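Local coordinates for DUF3863 domain-containing protein (Parabacteroides distasonis, PDB 3LM3), which is of unknown function but is probably a carbohydrate-active enzyme related to glycoside hydrolases and polysaccharide deacetylases, at residues A[217-222]-A[280-285]. Residues are numbered along the deposited sequence; the frame is centred on the assembly and turned at random.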
loop_
_atom_site.group_PDB
_atom_site.type_symbol
_atom_site.label_atom_id
_atom_site.label_comp_id
_atom_site.label_asym_id
_atom_site.label_seq_id
_atom_site.Cartn_x
_atom_site.Cartn_y
_atom_site.Cartn_z
ATOM N N GLY A 217 -0.341 -0.321 -0.366
ATOM C CA GLY A 217 -1.681 -0.514 0.180
ATOM C C GLY A 217 -2.266 0.657 0.966
ATOM O O GLY A 217 -3.476 0.884 0.919
ATOM N N TRP A 218 -1.422 1.344 1.758
ATOM C CA TRP A 218 -1.819 2.475 2.587
ATOM C C TRP A 218 -0.816 3.612 2.466
ATOM O O TRP A 218 0.341 3.489 2.878
ATOM C CB TRP A 218 -1.894 2.112 4.078
ATOM C CG TRP A 218 -2.815 1.035 4.530
ATOM C CD1 TRP A 218 -4.032 1.210 5.124
ATOM C CD2 TRP A 218 -2.584 -0.369 4.491
ATOM N NE1 TRP A 218 -4.570 -0.002 5.451
ATOM C CE2 TRP A 218 -3.691 -0.989 5.096
ATOM C CE3 TRP A 218 -1.540 -1.161 4.020
ATOM C CZ2 TRP A 218 -3.801 -2.373 5.207
ATOM C CZ3 TRP A 218 -1.646 -2.545 4.144
ATOM C CH2 TRP A 218 -2.780 -3.129 4.727
ATOM N N THR A 219 -1.237 4.754 1.980
ATOM C CA THR A 219 -0.335 5.897 1.870
ATOM C C THR A 219 0.103 6.346 3.264
ATOM O O THR A 219 -0.734 6.650 4.115
ATOM C CB THR A 219 -1.007 7.041 1.126
ATOM O OG1 THR A 219 -1.398 6.579 -0.180
ATOM C CG2 THR A 219 -0.073 8.264 1.020
HETATM N N MSE A 220 1.418 6.417 3.447
HETATM C CA MSE A 220 2.024 6.832 4.709
HETATM C C MSE A 220 2.317 8.321 4.779
HETATM O O MSE A 220 2.658 8.956 3.780
HETATM C CB MSE A 220 3.336 6.105 4.930
HETATM C CG MSE A 220 3.203 4.633 5.159
HETATM SE SE MSE A 220 2.247 4.210 6.771
HETATM C CE MSE A 220 0.534 3.962 6.052
ATOM N N ASP A 221 2.258 8.847 6.001
ATOM C CA ASP A 221 2.924 10.114 6.295
ATOM C C ASP A 221 4.392 9.741 6.419
ATOM O O ASP A 221 4.784 9.017 7.330
ATOM C CB ASP A 221 2.360 10.690 7.580
ATOM C CG ASP A 221 2.986 12.045 7.939
ATOM O OD1 ASP A 221 4.197 12.221 7.660
ATOM O OD2 ASP A 221 2.263 12.943 8.476
ATOM N N PHE A 222 5.210 10.244 5.494
ATOM C CA PHE A 222 6.612 9.834 5.439
ATOM C C PHE A 222 7.371 10.126 6.730
ATOM O O PHE A 222 8.264 9.368 7.125
ATOM C CB PHE A 222 7.341 10.514 4.276
ATOM C CG PHE A 222 6.943 10.027 2.910
ATOM C CD1 PHE A 222 7.110 8.704 2.560
ATOM C CD2 PHE A 222 6.566 10.921 1.919
ATOM C CE1 PHE A 222 6.816 8.269 1.291
ATOM C CE2 PHE A 222 6.270 10.482 0.633
ATOM C CZ PHE A 222 6.433 9.168 0.316
ATOM N N GLY A 280 -0.798 12.056 -9.061
ATOM C CA GLY A 280 -0.803 11.781 -7.621
ATOM C C GLY A 280 -1.664 10.575 -7.349
ATOM O O GLY A 280 -2.708 10.425 -7.974
ATOM N N TRP A 281 -1.253 9.760 -6.378
ATOM C CA TRP A 281 -1.967 8.532 -6.053
ATOM C C TRP A 281 -1.915 8.269 -4.552
ATOM O O TRP A 281 -0.839 8.297 -3.945
ATOM C CB TRP A 281 -1.345 7.355 -6.806
ATOM C CG TRP A 281 -1.848 6.007 -6.351
ATOM C CD1 TRP A 281 -3.149 5.580 -6.281
ATOM C CD2 TRP A 281 -1.037 4.928 -5.872
ATOM N NE1 TRP A 281 -3.181 4.282 -5.798
ATOM C CE2 TRP A 281 -1.904 3.880 -5.507
ATOM C CE3 TRP A 281 0.339 4.754 -5.696
ATOM C CZ2 TRP A 281 -1.447 2.658 -5.010
ATOM C CZ3 TRP A 281 0.782 3.570 -5.185
ATOM C CH2 TRP A 281 -0.095 2.531 -4.853
ATOM N N VAL A 282 -3.086 8.046 -3.977
ATOM C CA VAL A 282 -3.279 7.664 -2.600
ATOM C C VAL A 282 -3.943 6.289 -2.591
ATOM O O VAL A 282 -4.919 6.045 -3.318
ATOM C CB VAL A 282 -4.186 8.675 -1.876
ATOM C CG1 VAL A 282 -4.701 8.125 -0.541
ATOM C CG2 VAL A 282 -3.438 10.018 -1.719
ATOM N N ALA A 283 -3.407 5.397 -1.750
ATOM C CA ALA A 283 -3.920 4.042 -1.546
ATOM C C ALA A 283 -4.476 3.882 -0.156
ATOM O O ALA A 283 -3.926 4.441 0.810
ATOM C CB ALA A 283 -2.803 3.019 -1.744
ATOM N N ASN A 284 -5.559 3.131 0.004
ATOM C CA ASN A 284 -6.078 2.897 1.355
ATOM C C ASN A 284 -6.830 1.584 1.391
ATOM O O ASN A 284 -7.360 1.121 0.386
ATOM C CB ASN A 284 -6.977 4.052 1.782
ATOM C CG ASN A 284 -6.953 4.332 3.283
ATOM O OD1 ASN A 284 -6.380 3.588 4.080
ATOM N ND2 ASN A 284 -7.587 5.464 3.664
ATOM N N ILE A 285 -6.817 0.963 2.565
ATOM C CA ILE A 285 -7.492 -0.319 2.825
ATOM C C ILE A 285 -8.266 -0.157 4.122
ATOM O O ILE A 285 -7.681 0.200 5.148
ATOM C CB ILE A 285 -6.531 -1.500 2.904
ATOM C CG1 ILE A 285 -5.800 -1.685 1.566
ATOM C CG2 ILE A 285 -7.299 -2.793 3.306
ATOM C CD1 ILE A 285 -4.614 -2.669 1.604
HETATM O O HOH W 1 0.529 6.937 -1.982
#
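Thr219 and Ala283 hold the two segments together through a pair of nearly straight hydrogen bonds. Thr219 N gives its hydrogen to Ala283 O at 2.9 Å, from a position tilted 30° out of the carbonyl plane, and Thr219 OG1 receives Ala283 N at 2.8 Å. With OG1 beside its own backbone N (chi1 -58°), threonine offers the strand an acceptor where the loop supplies no carbonyl. A water that hydrogen-bonds Thr219 OG1 and donates to Trp281 O extends this link along the strand. Trp218 NE1 gives a weak, bent hydrogen bond (133°) to Ile285 O. More weakly, Trp218 CA lies 3.4 Å from Ala283 O in a CA-H...O contact.

Apolar packing centres on Trp218 and Ile285, whose side chains cross at about a right angle. Ile285 CD1 sits over one face of the indole, 3.7 Å from the centroid of the six-membered ring, a CH-pi contact, while Ile285 CB lies 3.6 Å from Trp218 CE2. A leucine in place of Trp218 would probably take the ring face away from Ile285 CD1 and leave the Ile285 carbonyl without its indole N-H. Small residues suit the backbone crossing: Ala283 CB rests 3.5 Å from Gly217 O, and a CB on Gly217 would crowd Ile285 CD1.

The loop after strand 213-216 thus meets strand 280-287, a seam between successive parallel strands consistent with the (beta/alpha)-barrel of related glycoside hydrolases and deacetylases.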